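Local coordinates for protein histone-lysine N-methyltransferase SETMAR (PDB 3BO5) that transfers methyl groups from S-adenosylmethionine to histone H3 and, as a whole fusion protein, acts in double-strand break repair, replication fork restart and DNA integration, at residues C109-S112 and D113-N117; T73-C76 and L77-G80; N82-D85 and N86-R90. The protein carries 2 engineered substitutions. All blocks are in the same frame, centred on the assembly; numbering follows the deposited sequence. Where two conformers were deposited one is given.

All three contacts belong to the pre-SET region. Contact 2 comes first along the chain and contact 3 follows it, both in the loop between strands 45-46 and 102-103; contact 1 comes after strand 102-103, before strand 128-132. Their centres lie about 13 Å apart for contacts 1 and 2 and about 14 Å for the other two pairs. Contacts 1 and 2 share one zinc ion of the triangular cluster. Asn117 of contact 1 joins the three: its OD1 lies 2.9 Å from Asn82 ND2 of contact 3, a probable hydrogen bond, and its CG packs on Leu77 of contact 2. Metal and amide thus tie the loop before strand 102-103 to the one after it.

Contact 1: C109-S112 and D113-N117; sequences CRCS and DHCRN. With ZN (zinc ion), chain C; ZN (zinc ion), chain B.
The imidazole of His114 has the hydroxyl of Ser112 beside it, standing obliquely to the ring: Ser112 OG is 3.6 Å from ring atom His114 ND1. That position follows from the bond the hydroxyl makes to the backbone. Ser112 OG accepts the N-H of His114 at 2.9 Å, a moderately bent bond (143° at the hydrogen) from a serine to the second residue after it, which defines an ST turn. With a chi1 of 79° the oxygen sits between the serine's own N and carbonyl carbon, folded over the peptides that follow. A type I beta turn from Ser112 to Cys115 encloses the same residues, closed by Cys115 N on Ser112 O at 3.0 Å; the donor approaches from above the carbonyl plane. Ser112 therefore fixes the turn twice, once by its side chain and once by its backbone.

The turn brings two thiolates to one zinc ion (chain C). Cys111 SG and Cys115 SG each lie 2.3 Å from it, and Cys69 and Cys105 complete the site. Cys115 SG points away from its own backbone N (chi1 174°), while its CB rests 3.7 Å from Cys111 SG. A further grip on the Cys115 sulfur is the N-H of Asn117, with Asn117 N to Cys115 SG at 3.3 Å; this N-H...S bond would probably moderate the negative charge on the thiolate. Cys109 SG serves the neighbouring zinc ion (chain B) at 2.4 Å.

Residues 109-117 are all loop, the centre of the contact about 22 Å from the centre of the chain. They follow strand 102-103, to which Asn117 ND2 returns by a hydrogen bond to Phe103 O, and lead on to strand 128-132.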
# COMPACT_ATOMS: atom_id res chain seq x y z
N CYS A 109 18.08 13.82 3.05
CA CYS A 109 17.77 15.15 2.54
C CYS A 109 17.90 16.12 3.73
O CYS A 109 17.37 15.83 4.78
CB CYS A 109 16.33 15.15 1.95
SG CYS A 109 16.21 14.12 0.49
N ARG A 110 18.45 17.31 3.49
CA ARG A 110 18.60 18.21 4.61
C ARG A 110 17.46 19.18 4.72
O ARG A 110 17.42 19.94 5.69
CB ARG A 110 19.90 18.95 4.52
CG ARG A 110 21.04 18.01 4.87
CD ARG A 110 22.25 18.29 4.04
NE ARG A 110 22.80 19.55 4.46
CZ ARG A 110 23.88 20.12 3.93
NH1 ARG A 110 24.28 21.30 4.39
NH2 ARG A 110 24.52 19.51 2.95
N CYS A 111 16.49 19.09 3.79
CA CYS A 111 15.25 19.83 4.02
C CYS A 111 14.59 19.43 5.34
O CYS A 111 14.82 18.31 5.87
CB CYS A 111 14.26 19.63 2.85
SG CYS A 111 13.93 17.83 2.66
N SER A 112 13.74 20.28 5.89
CA SER A 112 13.16 19.97 7.19
C SER A 112 12.13 18.90 7.10
O SER A 112 11.66 18.52 5.99
CB SER A 112 12.50 21.18 7.83
OG SER A 112 11.24 21.40 7.27
N ASP A 113 11.71 18.41 8.26
CA ASP A 113 10.71 17.36 8.22
C ASP A 113 9.34 17.92 7.78
O ASP A 113 8.39 17.17 7.52
CB ASP A 113 10.69 16.49 9.50
CG ASP A 113 11.89 15.50 9.60
OD1 ASP A 113 12.39 15.33 10.73
OD2 ASP A 113 12.33 14.87 8.58
N HIS A 114 9.26 19.25 7.62
CA HIS A 114 8.08 19.93 7.08
C HIS A 114 8.03 20.03 5.56
O HIS A 114 7.10 20.59 4.96
CB HIS A 114 7.91 21.29 7.74
CG HIS A 114 7.86 21.17 9.23
ND1 HIS A 114 8.89 21.61 10.05
CD2 HIS A 114 6.97 20.55 10.04
CE1 HIS A 114 8.60 21.32 11.30
NE2 HIS A 114 7.45 20.67 11.33
N CYS A 115 9.05 19.47 4.93
CA CYS A 115 9.12 19.56 3.51
C CYS A 115 7.83 18.94 2.93
O CYS A 115 7.40 17.88 3.37
CB CYS A 115 10.32 18.71 3.02
SG CYS A 115 10.45 18.59 1.21
N ARG A 116 7.26 19.61 1.93
CA ARG A 116 6.03 19.13 1.27
C ARG A 116 6.21 17.83 0.53
O ARG A 116 5.19 17.20 0.20
CB ARG A 116 5.42 20.15 0.31
CG ARG A 116 4.75 21.25 1.15
CD ARG A 116 4.71 22.58 0.40
NE ARG A 116 3.82 22.61 -0.75
CZ ARG A 116 3.57 23.72 -1.44
NH1 ARG A 116 2.75 23.70 -2.48
NH2 ARG A 116 4.16 24.86 -1.08
N ASN A 117 7.46 17.43 0.30
CA ASN A 117 7.71 16.16 -0.37
C ASN A 117 7.99 15.03 0.62
O ASN A 117 8.68 14.06 0.24
CB ASN A 117 8.84 16.29 -1.41
CG ASN A 117 8.87 15.17 -2.39
OD1 ASN A 117 7.83 14.80 -2.92
ND2 ASN A 117 10.07 14.68 -2.70
ZN ZN C . 12.63 18.02 0.77
ZN ZN B . 14.98 15.46 -1.04
O HOH W 1 14.66 16.64 8.24

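Contact 2: T73-C76 and L77-G80; sequences TCSC and LRHG. With ZN (zinc ion), chain D; ZN (zinc ion), chain B.
Cys74 and Leu77 meet across a tight turn in the triangular zinc cluster that marks the pre-SET domain. Cys74 SG binds one zinc ion (chain D) at 2.3 Å, together with Cys62, Cys64 and Cys69, whereas Cys76 binds a second (chain B), shared with Cys62, Cys105 and Cys109. Two residues apart in sequence, these cysteines thus serve two different metals of the cluster.

Among hydrogen bonds, Leu77 N on Cys74 O closes the turn at 3.0 Å and is fairly straight (159°), though the N-H comes from above the carbonyl plane. Within residues 77-80, Gly80 N bonds to Leu77 O at 3.3 Å. Water adds to the backbone links: one molecule donates to Cys74 O and weakly to Leu77 O, and another accepts from Arg78 N while donating weakly to Cys76 O.

Apolar contact is supplied by Leu77, whose CG lies 3.9 Å from Cys74 SG and whose CD1 approaches Cys74 CB. Leu77 thereby covers the flank of a zinc ligand; beyond it the leucine packs on Asn117.

The remaining contact involves a charged group without a hydrogen bond across the turn. The side chain of Arg78, extended from CG to NE, runs back over Ser75: Ser75 O sits over one face of the guanidinium, 3.1 Å above its plane and toward its rim. Arg78 CG is 3.3 Å from that oxygen, and at the far end Arg78 NH1 comes to 3.4 Å from Ser75 CB.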
# COMPACT_ATOMS: atom_id res chain seq x y z
N THR A 73 15.13 22.65 -8.71
CA THR A 73 16.31 22.78 -7.85
C THR A 73 16.43 21.58 -6.88
O THR A 73 17.47 21.35 -6.27
CB THR A 73 16.32 24.10 -7.08
OG1 THR A 73 15.10 24.25 -6.37
CG2 THR A 73 16.34 25.27 -8.08
N CYS A 74 15.39 20.78 -6.80
CA CYS A 74 15.37 19.64 -5.87
C CYS A 74 15.46 18.37 -6.66
O CYS A 74 14.60 18.10 -7.51
CB CYS A 74 14.07 19.65 -5.09
SG CYS A 74 14.02 18.19 -4.01
N SER A 75 16.55 17.64 -6.45
CA SER A 75 16.75 16.38 -7.23
C SER A 75 15.76 15.29 -6.87
O SER A 75 15.61 14.29 -7.56
CB SER A 75 18.18 15.84 -7.14
OG SER A 75 18.62 15.69 -5.81
N CYS A 76 15.06 15.48 -5.75
CA CYS A 76 13.93 14.61 -5.42
C CYS A 76 12.64 14.91 -6.20
O CYS A 76 11.69 14.10 -6.09
CB CYS A 76 13.62 14.63 -3.91
SG CYS A 76 14.98 14.12 -2.92
N LEU A 77 12.57 16.04 -6.88
CA LEU A 77 11.38 16.52 -7.54
C LEU A 77 11.61 16.67 -9.03
O LEU A 77 11.18 17.68 -9.62
CB LEU A 77 10.94 17.86 -7.00
CG LEU A 77 10.46 17.80 -5.55
CD1 LEU A 77 9.97 19.15 -5.02
CD2 LEU A 77 9.38 16.78 -5.38
N ARG A 78 12.26 15.71 -9.63
CA ARG A 78 12.61 15.84 -11.06
C ARG A 78 11.42 15.76 -12.01
O ARG A 78 11.58 16.06 -13.21
CB ARG A 78 13.67 14.83 -11.44
CG ARG A 78 14.95 15.07 -10.73
CD ARG A 78 15.91 13.95 -11.02
NE ARG A 78 17.28 14.24 -10.61
CZ ARG A 78 18.02 13.40 -9.89
NH1 ARG A 78 19.27 13.71 -9.57
NH2 ARG A 78 17.50 12.25 -9.47
N HIS A 79 10.25 15.39 -11.49
CA HIS A 79 9.03 15.33 -12.30
C HIS A 79 7.90 16.13 -11.65
O HIS A 79 6.72 15.78 -11.73
CB HIS A 79 8.69 13.86 -12.62
CG HIS A 79 9.74 13.21 -13.47
ND1 HIS A 79 10.79 12.50 -12.93
CD2 HIS A 79 9.92 13.20 -14.81
CE1 HIS A 79 11.56 12.05 -13.91
NE2 HIS A 79 11.07 12.48 -15.06
N GLY A 80 8.28 17.26 -11.06
CA GLY A 80 7.30 18.21 -10.56
C GLY A 80 6.95 17.77 -9.15
O GLY A 80 7.49 16.77 -8.64
ZN ZN D . 15.10 18.99 -2.18
ZN ZN B . 14.98 15.46 -1.04
O HOH W 2 14.01 19.20 -9.99
O HOH W 3 12.37 12.73 -8.73

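Contact 3: N82-D85 and N86-R90; sequences NYDD and NSCLR
Asp84 and the backbone of Asn86 to Cys88 meet in the closely bonded part of the turn. Asp84 OD1 accepts two backbone N-H groups, Asn86 N at 2.8 Å and Cys88 N at 2.9 Å, which reach it from opposite faces of the carboxylate plane. The first bond makes an Asx turn. Both depend on the first torsion of Asp84, 69°, which folds the carboxylate between its own N and carbonyl carbon and over the loop. The backbone adds a type I turn from Asp84 to Ser87, closed by Ser87 N on Asp84 O, while Asp84 N donates to Cys88 O at 2.9 Å in the carbonyl plane. With Ser87 at positive phi (69°), this pattern is the G1 bulge of a short hairpin-like turn held by a single bridge.

The packed part lies at its base, where Tyr83 and Leu89 form a non-hydrogen-bonded pair. Arg90 N bonds to Asn82 O at 2.8 Å, almost straight (174°). The Tyr83 ring takes Cys88 O at its edge, and its CE1 meets Leu89 CD1 at 3.8 Å as the side chains cross obliquely; beyond them, Val222 and Ile220 of strand 217-223 cover Tyr83 and Leu89.

Around Asp84 OD2, Asn86 and Arg90 the contact is looser and watery. Arg90 NE makes only a weak bond to Tyr83 O, 3.2 Å, with its guanidinium laid over Asp84 CB. One water joins Asp84 OD2 to Asn86 ND2, and another joins Asp85 OD2 to Asn86 OD1. With an alanine here in place of Asp84, the N-H groups of Asn86 and Cys88 would probably lose their shared acceptor and the turn would be freer to flex.

Since Asp84 OD2 and Arg90 NH1 stay 5.5 Å apart, the carboxylate probably owes its local stabilisation more to backbone N-H dipoles and water than to the charge of Arg90.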
# COMPACT_ATOMS: atom_id res chain seq x y z
N ASN A 82 5.09 16.08 -6.14
CA ASN A 82 4.23 14.92 -6.04
C ASN A 82 2.98 15.27 -5.29
O ASN A 82 1.91 14.66 -5.56
CB ASN A 82 4.98 13.83 -5.27
CG ASN A 82 6.15 13.33 -6.01
OD1 ASN A 82 6.05 12.90 -7.18
ND2 ASN A 82 7.33 13.39 -5.37
N TYR A 83 3.10 16.19 -4.34
CA TYR A 83 2.02 16.45 -3.43
C TYR A 83 1.73 17.94 -3.38
O TYR A 83 2.63 18.78 -3.61
CB TYR A 83 2.38 16.01 -2.01
CG TYR A 83 2.88 14.56 -1.98
CD1 TYR A 83 1.99 13.50 -2.22
CD2 TYR A 83 4.23 14.29 -1.73
CE1 TYR A 83 2.42 12.16 -2.16
CE2 TYR A 83 4.67 12.94 -1.66
CZ TYR A 83 3.76 11.90 -1.89
OH TYR A 83 4.20 10.63 -1.84
N ASP A 84 0.48 18.25 -3.05
CA ASP A 84 0.13 19.62 -2.76
C ASP A 84 0.32 20.00 -1.32
O ASP A 84 0.87 19.25 -0.52
CB ASP A 84 -1.30 19.97 -3.25
CG ASP A 84 -2.36 19.30 -2.49
OD1 ASP A 84 -2.17 18.92 -1.31
OD2 ASP A 84 -3.47 19.22 -3.09
N ASP A 85 -0.07 21.24 -1.01
CA ASP A 85 0.22 21.75 0.30
C ASP A 85 -0.60 21.07 1.39
O ASP A 85 -0.25 21.21 2.58
CB ASP A 85 0.06 23.28 0.36
CG ASP A 85 0.42 23.83 1.72
OD1 ASP A 85 1.60 23.72 2.10
OD2 ASP A 85 -0.48 24.32 2.42
N ASN A 86 -1.68 20.37 0.99
CA ASN A 86 -2.53 19.62 1.92
C ASN A 86 -2.11 18.18 1.96
O ASN A 86 -2.81 17.38 2.55
CB ASN A 86 -3.98 19.69 1.51
CG ASN A 86 -4.53 21.06 1.65
OD1 ASN A 86 -4.24 21.74 2.65
ND2 ASN A 86 -5.23 21.53 0.62
N SER A 87 -0.93 17.89 1.42
CA SER A 87 -0.39 16.53 1.38
C SER A 87 -1.15 15.60 0.45
O SER A 87 -0.99 14.37 0.57
CB SER A 87 -0.37 15.92 2.77
OG SER A 87 0.55 16.72 3.52
N CYS A 88 -1.93 16.16 -0.47
CA CYS A 88 -2.66 15.31 -1.39
C CYS A 88 -1.80 14.96 -2.62
O CYS A 88 -1.06 15.82 -3.12
CB CYS A 88 -3.95 16.01 -1.83
SG CYS A 88 -5.09 16.24 -0.56
N LEU A 89 -1.91 13.75 -3.15
CA LEU A 89 -1.19 13.34 -4.33
C LEU A 89 -1.72 14.13 -5.51
O LEU A 89 -2.95 14.06 -5.82
CB LEU A 89 -1.49 11.87 -4.56
CG LEU A 89 -0.73 11.28 -5.75
CD1 LEU A 89 0.74 11.23 -5.40
CD2 LEU A 89 -1.24 9.90 -6.20
N ARG A 90 -0.85 14.86 -6.20
CA ARG A 90 -1.36 15.68 -7.30
C ARG A 90 -1.71 14.76 -8.49
O ARG A 90 -1.14 13.69 -8.66
CB ARG A 90 -0.31 16.70 -7.70
CG ARG A 90 0.03 17.68 -6.65
CD ARG A 90 1.13 18.62 -7.23
NE ARG A 90 1.32 19.76 -6.34
CZ ARG A 90 0.60 20.89 -6.36
NH1 ARG A 90 -0.40 21.05 -7.24
NH2 ARG A 90 0.86 21.85 -5.48
O HOH W 4 1.37 13.45 -7.97
O HOH W 5 2.68 17.86 1.07
O HOH W 6 -5.68 19.74 -1.74
O HOH W 7 -2.83 24.49 1.72